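Excinuclease ABC, subunit A. (Deinococcus radiodurans, PDB 2VF7) binds DNA and hydrolyses ATP as a zinc-containing, UvrA-family ABC protein, probably acting in the recognition and repair of damaged DNA. Local coordinates at residues S112-L116 and R389-Y395; D195-L200 and V228-P232; V589-I594 and A736-L741; V612-F616 and K684-V689. The protein carries 1 engineered substitution. All blocks are in the same frame, centred on the assembly; numbering follows the deposited sequence. Where two conformers were deposited one is given.

Contacts 1 and 4 are buried, while contacts 2 and 3 are partly so. Contacts 1 and 3 each use the corresponding helix of the two ABC halves, 382-393 and 733-743, which begins in the signature-type sequence. Their partners differ: a turn after helix 110-113 in one, the loop after strand 585-589 in the other. Contact 1 has a tyrosine hydroxyl-to-carbonyl bond and an unsettled one from a threonine, whereas contact 3 relies on a lysine-aspartate salt bridge. Contact 2 is remote, about 56 Å from contact 1 between centres, in the UvrA DNA-binding domain; it pairs aliphatic packing with one water-linked threonine. Contact 4, between the segments of contact 3 in sequence, is apolar: no hydrogen bond crosses it.

Contact 1 of 4, residues S112-L116 and R389-Y395; sequences SVTTL and RLATQLY
Tyr395 reaches the turn at Thr114 with its hydroxyl. Its OH donates to Thr114 O at 2.6 Å, in the carbonyl plane and on a lone pair, at 130° to the C=O bond. The chi1 of 56° sets CG between the backbone N and the carbonyl carbon of Tyr395 and sends the ring across to the turn. Two conformers were deposited for Tyr395, and this bond belongs to the one described. Three residues earlier, Thr392 OG1 lies 3.1 Å from Val113 O. That bond is not settled, because the same proton can also go to Leu388 O. The two threonine side chains cross at about a right angle, with Thr114 CG2 3.9 Å from Thr392 OG1. This is the tight part. The outer side is looser: Thr115 is partly exposed, and its OG1 comes no closer than 4.3 Å to Thr392 CG2. Arg75 of the second subunit packs on Thr115. Val113 CG1 touches Arg389 CD, while the guanidinium of Arg389 leads on to Ser68 O of the second subunit. The contact sets helix 110-113 against helix 382-393, the signature-type helix of this ABC half, with Leu363 of helix 345-365 packing on Thr114, Ala391 and Tyr395.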
loop_
_atom_site.group_PDB
_atom_site.type_symbol
_atom_site.label_atom_id
_atom_site.label_comp_id
_atom_site.label_asym_id
_atom_site.label_seq_id
_atom_site.Cartn_x
_atom_site.Cartn_y
_atom_site.Cartn_z
ATOM N N SER A 112 9.061 17.581 -10.225
ATOM C CA SER A 112 8.637 16.210 -9.947
ATOM C C SER A 112 7.133 16.114 -9.745
ATOM O O SER A 112 6.502 15.164 -10.198
ATOM C CB SER A 112 9.341 15.665 -8.708
ATOM O OG SER A 112 10.720 15.933 -8.769
ATOM N N VAL A 113 6.566 17.095 -9.050
ATOM C CA VAL A 113 5.138 17.102 -8.766
ATOM C C VAL A 113 4.326 17.458 -10.004
ATOM O O VAL A 113 3.136 17.128 -10.094
ATOM C CB VAL A 113 4.781 18.049 -7.580
ATOM C CG1 VAL A 113 3.298 17.937 -7.208
ATOM C CG2 VAL A 113 5.624 17.711 -6.361
ATOM N N THR A 114 4.965 18.115 -10.968
ATOM C CA THR A 114 4.284 18.503 -12.196
ATOM C C THR A 114 4.528 17.489 -13.306
ATOM O O THR A 114 3.912 17.577 -14.374
ATOM C CB THR A 114 4.673 19.922 -12.637
ATOM O OG1 THR A 114 6.099 20.038 -12.717
ATOM C CG2 THR A 114 4.145 20.933 -11.640
ATOM N N THR A 115 5.406 16.517 -13.040
ATOM C CA THR A 115 5.808 15.480 -14.014
ATOM C C THR A 115 6.816 15.973 -15.063
ATOM O O THR A 115 7.382 15.162 -15.809
ATOM C CB THR A 115 4.587 14.808 -14.723
ATOM O OG1 THR A 115 3.582 14.470 -13.751
ATOM C CG2 THR A 115 5.015 13.524 -15.471
ATOM N N LEU A 116 7.061 17.286 -15.100
ATOM C CA LEU A 116 7.871 17.919 -16.165
ATOM C C LEU A 116 9.311 17.414 -16.298
ATOM O O LEU A 116 9.819 17.264 -17.413
ATOM C CB LEU A 116 7.869 19.449 -16.024
ATOM C CG LEU A 116 6.540 20.218 -16.093
ATOM C CD1 LEU A 116 6.770 21.704 -15.916
ATOM C CD2 LEU A 116 5.779 19.966 -17.389
ATOM N N ARG A 389 -0.853 21.292 -7.807
ATOM C CA ARG A 389 -1.442 19.959 -7.821
ATOM C C ARG A 389 -2.722 19.974 -8.644
ATOM O O ARG A 389 -3.061 19.003 -9.318
ATOM C CB ARG A 389 -1.675 19.469 -6.410
ATOM C CG ARG A 389 -1.506 17.982 -6.312
ATOM C CD ARG A 389 -0.537 17.562 -5.220
ATOM N NE ARG A 389 -1.206 16.977 -4.056
ATOM C CZ ARG A 389 -1.874 15.816 -4.035
ATOM N NH1 ARG A 389 -2.017 15.078 -5.137
ATOM N NH2 ARG A 389 -2.420 15.398 -2.900
ATOM N N LEU A 390 -3.405 21.111 -8.577
ATOM C CA LEU A 390 -4.530 21.430 -9.419
ATOM C C LEU A 390 -4.117 21.413 -10.904
ATOM O O LEU A 390 -4.770 20.771 -11.734
ATOM C CB LEU A 390 -5.063 22.804 -9.018
ATOM C CG LEU A 390 -6.457 23.169 -9.510
ATOM C CD1 LEU A 390 -7.447 22.162 -8.989
ATOM C CD2 LEU A 390 -6.882 24.583 -9.115
ATOM N N ALA A 391 -3.023 22.105 -11.219
ATOM C CA ALA A 391 -2.516 22.206 -12.576
ATOM C C ALA A 391 -2.195 20.827 -13.131
ATOM O O ALA A 391 -2.536 20.522 -14.279
ATOM C CB ALA A 391 -1.307 23.095 -12.619
ATOM N N THR A 392 -1.584 19.980 -12.300
ATOM C CA THR A 392 -1.155 18.631 -12.721
ATOM C C THR A 392 -2.339 17.722 -13.057
ATOM O O THR A 392 -2.246 16.850 -13.931
ATOM C CB THR A 392 -0.267 17.976 -11.639
ATOM O OG1 THR A 392 0.847 18.835 -11.370
ATOM C CG2 THR A 392 0.254 16.641 -12.100
ATOM N N GLN A 393 -3.442 17.940 -12.351
ATOM C CA GLN A 393 -4.673 17.193 -12.552
ATOM C C GLN A 393 -5.308 17.569 -13.890
ATOM O O GLN A 393 -6.003 16.757 -14.505
ATOM C CB GLN A 393 -5.678 17.497 -11.432
ATOM C CG GLN A 393 -5.333 16.975 -10.047
ATOM C CD GLN A 393 -4.533 15.669 -10.024
ATOM O OE1 GLN A 393 -5.057 14.570 -10.266
ATOM N NE2 GLN A 393 -3.250 15.792 -9.702
ATOM N N LEU A 394 -5.079 18.811 -14.314
ATOM C CA LEU A 394 -5.718 19.354 -15.507
ATOM C C LEU A 394 -5.160 18.754 -16.791
ATOM O O LEU A 394 -5.730 18.954 -17.876
ATOM C CB LEU A 394 -5.658 20.883 -15.526
ATOM C CG LEU A 394 -6.850 21.621 -14.902
ATOM C CD1 LEU A 394 -6.642 23.116 -14.972
ATOM C CD2 LEU A 394 -8.148 21.254 -15.621
ATOM N N TYR A 395 -4.063 18.001 -16.661
ATOM C CA TYR A 395 -3.514 17.225 -17.767
ATOM C C TYR A 395 -3.221 15.774 -17.406
ATOM O O TYR A 395 -2.363 15.136 -18.010
ATOM C CB TYR A 395 -2.296 17.913 -18.395
ATOM C CG TYR A 395 -1.129 18.265 -17.484
ATOM C CD1 TYR A 395 -0.201 17.296 -17.084
ATOM C CD2 TYR A 395 -0.908 19.590 -17.088
ATOM C CE1 TYR A 395 0.891 17.630 -16.281
ATOM C CE2 TYR A 395 0.181 19.933 -16.287
ATOM C CZ TYR A 395 1.075 18.950 -15.891
ATOM O OH TYR A 395 2.150 19.287 -15.106
#

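Contact 2 of 4, residues D195-L200 and V228-P232; sequences DILVTL and VPVYP
Thr199 OG1 donates to Pro229 O at 2.9 Å and accepts a hydrogen bond from a water. The donor sits nearly along the C=O axis of Pro229, at 161°. The same water donates to Asp195 O at 2.6 Å and accepts from Tyr231 N, so it ties the helix to the chain just after the strand. This is a helix packed against a two-stranded antiparallel sheet, within the UvrA DNA-binding domain and away from the annotated sites. Helix 195-199 and strand 228-230 run at 114° to each other, their axes 8.1 Å apart. Within the sheet the strand pairs with 251-254. Apolar groups fill the contact beside the polar link. Val228 CG2 sits between Thr199 CG2, at 3.7 Å, and Ile196 CG2. The chi1 of Thr199, -73°, turns OG1 to the Pro229 carbonyl and leaves CG2 for Val228. A valine in place of Thr199 would probably leave Pro229 O without this donor and the water without one of its acceptors. Asp195 CB rests on Val230 CG2 at 3.8 Å. Next to Thr199, Leu200 CD2 touches Val228 CG1 at 4.0 Å, the two side chains crossing at about a right angle.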
loop_
_atom_site.group_PDB
_atom_site.type_symbol
_atom_site.label_atom_id
_atom_site.label_comp_id
_atom_site.label_asym_id
_atom_site.label_seq_id
_atom_site.Cartn_x
_atom_site.Cartn_y
_atom_site.Cartn_z
ATOM N N ASP A 195 32.310 -1.700 25.572
ATOM C CA ASP A 195 32.442 -3.058 26.123
ATOM C C ASP A 195 32.990 -4.078 25.148
ATOM O O ASP A 195 33.600 -5.087 25.569
ATOM C CB ASP A 195 31.158 -3.539 26.821
ATOM C CG ASP A 195 30.922 -2.804 28.160
ATOM O OD1 ASP A 195 31.886 -2.192 28.681
ATOM O OD2 ASP A 195 29.797 -2.838 28.686
ATOM N N ILE A 196 32.806 -3.822 23.852
ATOM C CA ILE A 196 33.446 -4.656 22.833
ATOM C C ILE A 196 34.956 -4.465 22.912
ATOM O O ILE A 196 35.697 -5.455 22.940
ATOM C CB ILE A 196 32.877 -4.416 21.386
ATOM C CG1 ILE A 196 31.458 -4.955 21.286
ATOM C CG2 ILE A 196 33.780 -5.069 20.292
ATOM C CD1 ILE A 196 30.761 -4.490 20.099
ATOM N N LEU A 197 35.411 -3.210 22.958
ATOM C CA LEU A 197 36.834 -2.906 23.138
ATOM C C LEU A 197 37.494 -3.497 24.382
ATOM O O LEU A 197 38.669 -3.839 24.314
ATOM C CB LEU A 197 37.120 -1.390 23.069
ATOM C CG LEU A 197 36.739 -0.586 21.810
ATOM C CD1 LEU A 197 37.225 0.859 21.889
ATOM C CD2 LEU A 197 37.264 -1.271 20.546
ATOM N N VAL A 198 36.784 -3.626 25.514
ATOM C CA VAL A 198 37.421 -4.213 26.716
ATOM C C VAL A 198 37.632 -5.716 26.566
ATOM O O VAL A 198 38.653 -6.244 27.055
ATOM C CB VAL A 198 36.729 -3.862 28.098
ATOM C CG1 VAL A 198 36.244 -2.404 28.128
ATOM C CG2 VAL A 198 35.603 -4.774 28.391
ATOM N N THR A 199 36.711 -6.395 25.863
ATOM C CA THR A 199 36.867 -7.821 25.496
ATOM C C THR A 199 38.102 -7.989 24.602
ATOM O O THR A 199 38.890 -8.923 24.746
ATOM C CB THR A 199 35.568 -8.366 24.778
ATOM O OG1 THR A 199 34.528 -8.522 25.738
ATOM C CG2 THR A 199 35.786 -9.698 24.102
ATOM N N LEU A 200 38.270 -7.065 23.671
ATOM C CA LEU A 200 39.400 -7.116 22.765
ATOM C C LEU A 200 40.721 -6.721 23.424
ATOM O O LEU A 200 41.757 -6.818 22.784
ATOM C CB LEU A 200 39.153 -6.222 21.552
ATOM C CG LEU A 200 38.141 -6.658 20.505
ATOM C CD1 LEU A 200 38.114 -5.591 19.437
ATOM C CD2 LEU A 200 38.540 -8.018 19.925
ATOM N N VAL A 228 32.322 -10.680 19.094
ATOM C CA VAL A 228 33.001 -11.096 20.342
ATOM C C VAL A 228 32.065 -11.178 21.553
ATOM O O VAL A 228 31.099 -10.414 21.631
ATOM C CB VAL A 228 34.217 -10.151 20.693
ATOM C CG1 VAL A 228 35.159 -10.018 19.506
ATOM C CG2 VAL A 228 33.753 -8.771 21.156
ATOM N N PRO A 229 32.360 -12.079 22.513
ATOM C CA PRO A 229 31.524 -12.236 23.706
ATOM C C PRO A 229 31.538 -10.995 24.563
ATOM O O PRO A 229 32.613 -10.450 24.825
ATOM C CB PRO A 229 32.228 -13.362 24.466
ATOM C CG PRO A 229 33.660 -13.330 23.972
ATOM C CD PRO A 229 33.513 -13.002 22.538
ATOM N N VAL A 230 30.376 -10.509 24.988
ATOM C CA VAL A 230 30.428 -9.329 25.859
ATOM C C VAL A 230 29.877 -9.485 27.259
ATOM O O VAL A 230 28.944 -10.233 27.478
ATOM C CB VAL A 230 30.268 -7.908 25.129
ATOM C CG1 VAL A 230 29.712 -8.007 23.705
ATOM C CG2 VAL A 230 29.479 -6.866 25.990
ATOM N N TYR A 231 30.531 -8.838 28.219
ATOM C CA TYR A 231 30.242 -8.984 29.646
ATOM C C TYR A 231 30.031 -7.598 30.256
ATOM O O TYR A 231 30.995 -6.970 30.725
ATOM C CB TYR A 231 31.413 -9.672 30.361
ATOM C CG TYR A 231 31.851 -11.005 29.786
ATOM C CD1 TYR A 231 31.288 -12.191 30.241
ATOM C CD2 TYR A 231 32.843 -11.085 28.813
ATOM C CE1 TYR A 231 31.680 -13.432 29.724
ATOM C CE2 TYR A 231 33.240 -12.327 28.288
ATOM C CZ TYR A 231 32.651 -13.489 28.757
ATOM O OH TYR A 231 33.036 -14.730 28.289
ATOM N N PRO A 232 28.770 -7.111 30.223
ATOM C CA PRO A 232 28.346 -5.862 30.853
ATOM C C PRO A 232 28.577 -5.795 32.383
ATOM O O PRO A 232 28.354 -6.777 33.095
ATOM C CB PRO A 232 26.849 -5.811 30.539
ATOM C CG PRO A 232 26.680 -6.656 29.320
ATOM C CD PRO A 232 27.642 -7.773 29.531
HETATM O O HOH W 1 32.969 -6.982 27.300
#

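Contact 3 of 4, residues V589-I594 and A736-L741; sequences VDQKPI and AQRIKL
Lys740 extends from its helix into the loop and forms a salt bridge with Asp590, NZ to OD2 at 3.2 Å. The ammonium meets the carboxylate from above its plane, 52° out of it. Asp590 was modelled in two conformers, and the bridge is that of the one described. NZ has a second, weak bond to Pro593 O at 3.4 Å. Lys592 O is no acceptor for it, since the angle is poor; this oxygen faces Lys740 CE instead. The lysine chain runs extended to CE and bends only at chi4, -96°, which places NZ between the carboxylate and the Pro593 carbonyl. The Gln737 amide is satisfied outside the loop. Its NE2 donates to Asp758 O, and its OE1 has a weak bond from Thr762 OG1. NE2 also passes 3.6 Å from Val589 O, but the two are not hydrogen-bonded. Apolar contacts complete the interface. Val589 CG1 packs on Gln737 CG at 3.7 Å and lies near Lys740 CB. Ile594 CG2 rests on Ala736 CB at 4.2 Å. The sequence and position of 589-594 fit the Q-loop of an ABC ATPase, and 736-741 fits the helix after the signature motif. The Gln591 side chain is about 8 Å from that of the ADP-binding Ser537. The loop leaves edge strand 585-589, where Val589 pairs with Val756 of strand 753-758. It then curls round one side of helix 733-743 toward helix 602-605, whose Tyr605 touches both Ile594 and Lys740.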
loop_
_atom_site.group_PDB
_atom_site.type_symbol
_atom_site.label_atom_id
_atom_site.label_comp_id
_atom_site.label_asym_id
_atom_site.label_seq_id
_atom_site.Cartn_x
_atom_site.Cartn_y
_atom_site.Cartn_z
ATOM N N VAL A 589 5.350 35.593 14.018
ATOM C CA VAL A 589 4.260 34.639 14.138
ATOM C C VAL A 589 4.065 33.908 12.811
ATOM O O VAL A 589 3.548 34.462 11.837
ATOM C CB VAL A 589 2.955 35.307 14.644
ATOM C CG1 VAL A 589 1.847 34.296 14.770
ATOM C CG2 VAL A 589 3.199 35.968 15.995
ATOM N N ASP A 590 4.509 32.656 12.809
ATOM C CA ASP A 590 4.467 31.756 11.654
ATOM C C ASP A 590 3.175 30.943 11.574
ATOM O O ASP A 590 2.404 30.857 12.535
ATOM C CB ASP A 590 5.681 30.801 11.693
ATOM C CG ASP A 590 6.117 30.418 13.143
ATOM O OD1 ASP A 590 7.242 29.885 13.308
ATOM O OD2 ASP A 590 5.358 30.643 14.120
ATOM N N GLN A 591 2.958 30.338 10.410
ATOM C CA GLN A 591 1.813 29.451 10.167
ATOM C C GLN A 591 2.036 28.009 10.666
ATOM O O GLN A 591 1.072 27.241 10.788
ATOM C CB GLN A 591 1.486 29.428 8.672
ATOM C CG GLN A 591 2.683 29.057 7.774
ATOM C CD GLN A 591 3.766 30.133 7.730
ATOM O OE1 GLN A 591 4.963 29.828 7.802
ATOM N NE2 GLN A 591 3.348 31.398 7.605
ATOM N N LYS A 592 3.305 27.666 10.930
ATOM C CA LYS A 592 3.736 26.318 11.344
ATOM C C LYS A 592 2.994 25.812 12.602
ATOM O O LYS A 592 2.435 26.617 13.344
ATOM C CB LYS A 592 5.261 26.279 11.561
ATOM C CG LYS A 592 6.050 27.192 10.635
ATOM C CD LYS A 592 7.269 26.529 10.016
ATOM C CE LYS A 592 6.888 25.656 8.827
ATOM N NZ LYS A 592 7.970 25.634 7.783
ATOM N N PRO A 593 2.977 24.480 12.830
ATOM C CA PRO A 593 2.258 23.917 13.983
ATOM C C PRO A 593 2.901 24.291 15.314
ATOM O O PRO A 593 4.056 24.724 15.342
ATOM C CB PRO A 593 2.365 22.402 13.766
ATOM C CG PRO A 593 2.829 22.219 12.346
ATOM C CD PRO A 593 3.608 23.428 12.009
ATOM N N ILE A 594 2.173 24.105 16.415
ATOM C CA ILE A 594 2.745 24.401 17.713
ATOM C C ILE A 594 3.738 23.299 18.082
ATOM O O ILE A 594 4.799 23.590 18.654
ATOM C CB ILE A 594 1.683 24.686 18.811
ATOM C CG1 ILE A 594 0.712 23.515 18.997
ATOM C CG2 ILE A 594 0.952 25.996 18.514
ATOM C CD1 ILE A 594 -0.153 23.614 20.255
ATOM N N ALA A 736 -3.291 27.163 14.835
ATOM C CA ALA A 736 -1.948 27.254 15.443
ATOM C C ALA A 736 -1.362 28.662 15.453
ATOM O O ALA A 736 -0.666 29.042 16.405
ATOM C CB ALA A 736 -0.991 26.304 14.775
ATOM N N GLN A 737 -1.609 29.420 14.389
ATOM C CA GLN A 737 -1.154 30.814 14.311
ATOM C C GLN A 737 -1.751 31.669 15.438
ATOM O O GLN A 737 -1.039 32.425 16.101
ATOM C CB GLN A 737 -1.485 31.429 12.940
ATOM C CG GLN A 737 -0.916 32.850 12.754
ATOM C CD GLN A 737 -0.665 33.250 11.291
ATOM O OE1 GLN A 737 -1.068 32.549 10.352
ATOM N NE2 GLN A 737 0.037 34.380 11.101
ATOM N N ARG A 738 -3.059 31.530 15.645
ATOM C CA ARG A 738 -3.787 32.270 16.670
ATOM C C ARG A 738 -3.423 31.868 18.105
ATOM O O ARG A 738 -3.546 32.674 18.996
ATOM C CB ARG A 738 -5.297 32.151 16.441
ATOM C CG ARG A 738 -5.820 32.909 15.224
ATOM C CD ARG A 738 -7.321 32.753 15.077
ATOM N NE ARG A 738 -7.711 31.503 14.407
ATOM C CZ ARG A 738 -8.927 30.943 14.481
ATOM N NH1 ARG A 738 -9.896 31.498 15.217
ATOM N NH2 ARG A 738 -9.187 29.824 13.811
ATOM N N ILE A 739 -2.995 30.628 18.326
ATOM C CA ILE A 739 -2.516 30.179 19.648
ATOM C C ILE A 739 -1.196 30.891 19.992
ATOM O O ILE A 739 -1.006 31.361 21.121
ATOM C CB ILE A 739 -2.327 28.628 19.698
ATOM C CG1 ILE A 739 -3.611 27.898 19.284
ATOM C CG2 ILE A 739 -1.865 28.139 21.064
ATOM C CD1 ILE A 739 -3.515 26.379 19.375
ATOM N N LYS A 740 -0.306 30.976 18.999
ATOM C CA LYS A 740 1.002 31.615 19.142
ATOM C C LYS A 740 0.845 33.092 19.398
ATOM O O LYS A 740 1.594 33.675 20.179
ATOM C CB LYS A 740 1.830 31.442 17.870
ATOM C CG LYS A 740 2.355 30.037 17.611
ATOM C CD LYS A 740 2.770 29.963 16.165
ATOM C CE LYS A 740 2.909 28.556 15.704
ATOM N NZ LYS A 740 4.314 28.118 15.800
ATOM N N LEU A 741 -0.116 33.696 18.702
ATOM C CA LEU A 741 -0.468 35.097 18.878
ATOM C C LEU A 741 -0.976 35.382 20.282
ATOM O O LEU A 741 -0.563 36.366 20.885
ATOM C CB LEU A 741 -1.528 35.507 17.857
ATOM C CG LEU A 741 -1.892 36.980 17.663
ATOM C CD1 LEU A 741 -0.645 37.845 17.487
ATOM C CD2 LEU A 741 -2.844 37.147 16.466
#

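Contact 4 of 4, residues V612-F616 and K684-V689; sequences VRKLF and KNIADV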
loop_
_atom_site.group_PDB
_atom_site.type_symbol
_atom_site.label_atom_id
_atom_site.label_comp_id
_atom_site.label_asym_id
_atom_site.label_seq_id
_atom_site.Cartn_x
_atom_site.Cartn_y
_atom_site.Cartn_z
ATOM N N VAL A 612 -1.745 24.296 36.887
ATOM C CA VAL A 612 -2.750 23.255 36.939
ATOM C C VAL A 612 -2.201 22.055 37.716
ATOM O O VAL A 612 -2.900 21.484 38.555
ATOM C CB VAL A 612 -3.233 22.851 35.506
ATOM C CG1 VAL A 612 -4.157 21.642 35.555
ATOM C CG2 VAL A 612 -3.922 24.009 34.815
ATOM N N ARG A 613 -0.948 21.683 37.474
ATOM C CA ARG A 613 -0.403 20.475 38.104
ATOM C C ARG A 613 -0.103 20.725 39.577
ATOM O O ARG A 613 -0.233 19.840 40.419
ATOM C CB ARG A 613 0.856 20.021 37.390
ATOM C CG ARG A 613 0.651 19.721 35.932
ATOM C CD ARG A 613 1.883 19.073 35.358
ATOM N NE ARG A 613 2.937 20.041 35.079
ATOM C CZ ARG A 613 4.076 20.137 35.763
ATOM N NH1 ARG A 613 4.330 19.322 36.770
ATOM N NH2 ARG A 613 4.968 21.037 35.419
ATOM N N LYS A 614 0.326 21.950 39.852
ATOM C CA LYS A 614 0.424 22.539 41.199
ATOM C C LYS A 614 -0.873 22.401 42.028
ATOM O O LYS A 614 -0.824 22.058 43.201
ATOM C CB LYS A 614 0.818 24.005 41.022
ATOM C CG LYS A 614 1.123 24.758 42.263
ATOM C CD LYS A 614 1.140 26.258 41.991
ATOM C CE LYS A 614 -0.255 26.904 42.131
ATOM N NZ LYS A 614 -1.049 26.846 40.866
ATOM N N LEU A 615 -2.025 22.655 41.409
ATOM C CA LEU A 615 -3.330 22.606 42.091
ATOM C C LEU A 615 -3.770 21.190 42.380
ATOM O O LEU A 615 -4.558 20.953 43.295
ATOM C CB LEU A 615 -4.426 23.274 41.240
ATOM C CG LEU A 615 -4.416 24.774 40.919
ATOM C CD1 LEU A 615 -5.520 25.157 39.942
ATOM C CD2 LEU A 615 -4.486 25.631 42.203
ATOM N N PHE A 616 -3.320 20.253 41.551
ATOM C CA PHE A 616 -3.590 18.823 41.759
ATOM C C PHE A 616 -2.700 18.242 42.858
ATOM O O PHE A 616 -3.160 17.455 43.673
ATOM C CB PHE A 616 -3.441 18.046 40.442
ATOM C CG PHE A 616 -4.711 18.014 39.604
ATOM C CD1 PHE A 616 -5.001 19.038 38.719
ATOM C CD2 PHE A 616 -5.611 16.958 39.724
ATOM C CE1 PHE A 616 -6.182 19.033 37.980
ATOM C CE2 PHE A 616 -6.780 16.937 38.993
ATOM C CZ PHE A 616 -7.072 17.967 38.106
ATOM N N LYS A 684 -13.034 17.204 39.262
ATOM C CA LYS A 684 -12.470 16.898 37.943
ATOM C C LYS A 684 -11.119 16.175 38.042
ATOM O O LYS A 684 -10.249 16.611 38.791
ATOM C CB LYS A 684 -12.249 18.200 37.169
ATOM C CG LYS A 684 -13.521 18.924 36.764
ATOM C CD LYS A 684 -13.336 19.706 35.464
ATOM C CE LYS A 684 -14.617 20.484 35.111
ATOM N NZ LYS A 684 -15.847 19.655 35.301
ATOM N N ASN A 685 -10.910 15.091 37.288
ATOM C CA ASN A 685 -9.567 14.487 37.244
ATOM C C ASN A 685 -8.700 15.283 36.285
ATOM O O ASN A 685 -9.163 16.280 35.767
ATOM C CB ASN A 685 -9.555 12.952 36.995
ATOM C CG ASN A 685 -10.246 12.527 35.689
ATOM O OD1 ASN A 685 -10.115 13.181 34.666
ATOM N ND2 ASN A 685 -10.983 11.424 35.738
ATOM N N ILE A 686 -7.449 14.897 36.066
ATOM C CA ILE A 686 -6.551 15.731 35.262
ATOM C C ILE A 686 -6.889 15.635 33.765
ATOM O O ILE A 686 -6.568 16.542 32.989
ATOM C CB ILE A 686 -5.032 15.407 35.529
ATOM C CG1 ILE A 686 -4.101 16.388 34.789
ATOM C CG2 ILE A 686 -4.687 13.961 35.126
ATOM C CD1 ILE A 686 -4.062 17.869 35.326
ATOM N N ALA A 687 -7.523 14.530 33.376
ATOM C CA ALA A 687 -7.974 14.293 32.006
ATOM C C ALA A 687 -9.296 14.998 31.806
ATOM O O ALA A 687 -9.630 15.391 30.687
ATOM C CB ALA A 687 -8.138 12.794 31.764
ATOM N N ASP A 688 -10.046 15.158 32.904
ATOM C CA ASP A 688 -11.277 15.939 32.901
ATOM C C ASP A 688 -10.943 17.370 32.545
ATOM O O ASP A 688 -11.679 17.978 31.758
ATOM C CB ASP A 688 -12.011 15.897 34.244
ATOM C CG ASP A 688 -12.894 14.656 34.423
ATOM O OD1 ASP A 688 -12.999 14.194 35.567
ATOM O OD2 ASP A 688 -13.504 14.153 33.457
ATOM N N VAL A 689 -9.835 17.914 33.069
ATOM C CA VAL A 689 -9.465 19.290 32.694
ATOM C C VAL A 689 -8.900 19.435 31.276
ATOM O O VAL A 689 -9.239 20.353 30.580
ATOM C CB VAL A 689 -8.611 20.103 33.771
ATOM C CG1 VAL A 689 -8.932 19.704 35.240
ATOM C CG2 VAL A 689 -7.128 20.103 33.506
#
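Phe616 sets its ring against the start of helix 686-690, where it meets Ile686 and Val689. Ile686 CD1 lies over one face of the ring, 4.0 Å from its centroid and 28° off the normal, a CH-pi contact. Chi1 of Ile686, -174°, carries the CG1 branch away from its own backbone N and lets CD1 reach the ring. Val689 CG1 comes instead at the edge, 3.8 Å from Phe616 CZ. Lys684 O also lies at the edge, 3.5 Å from Phe616 CE2. The backbone that the ring meets is held by a capping box. Asp688 N donates to Asn685 OD1 at 2.6 Å, and Asn685 N donates to Asp688 OD1 at 2.9 Å. The box closes the first turn of helix 686-690, which faces helix 609-617, in the region of the second zinc site: the side chains of Ile686 and the zinc ligand Cys667 are about 10 Å apart. If Phe616 were an alanine, Ile686 CD1 and Val689 CG1 would probably lose their shared aromatic surface and a gap would open between the helices. Val612 CG1 touches both Ile686 CD1, at 3.8 Å, and Val689 CG2. The ring of Phe632 also meets that of Phe616, their planes at about 40°.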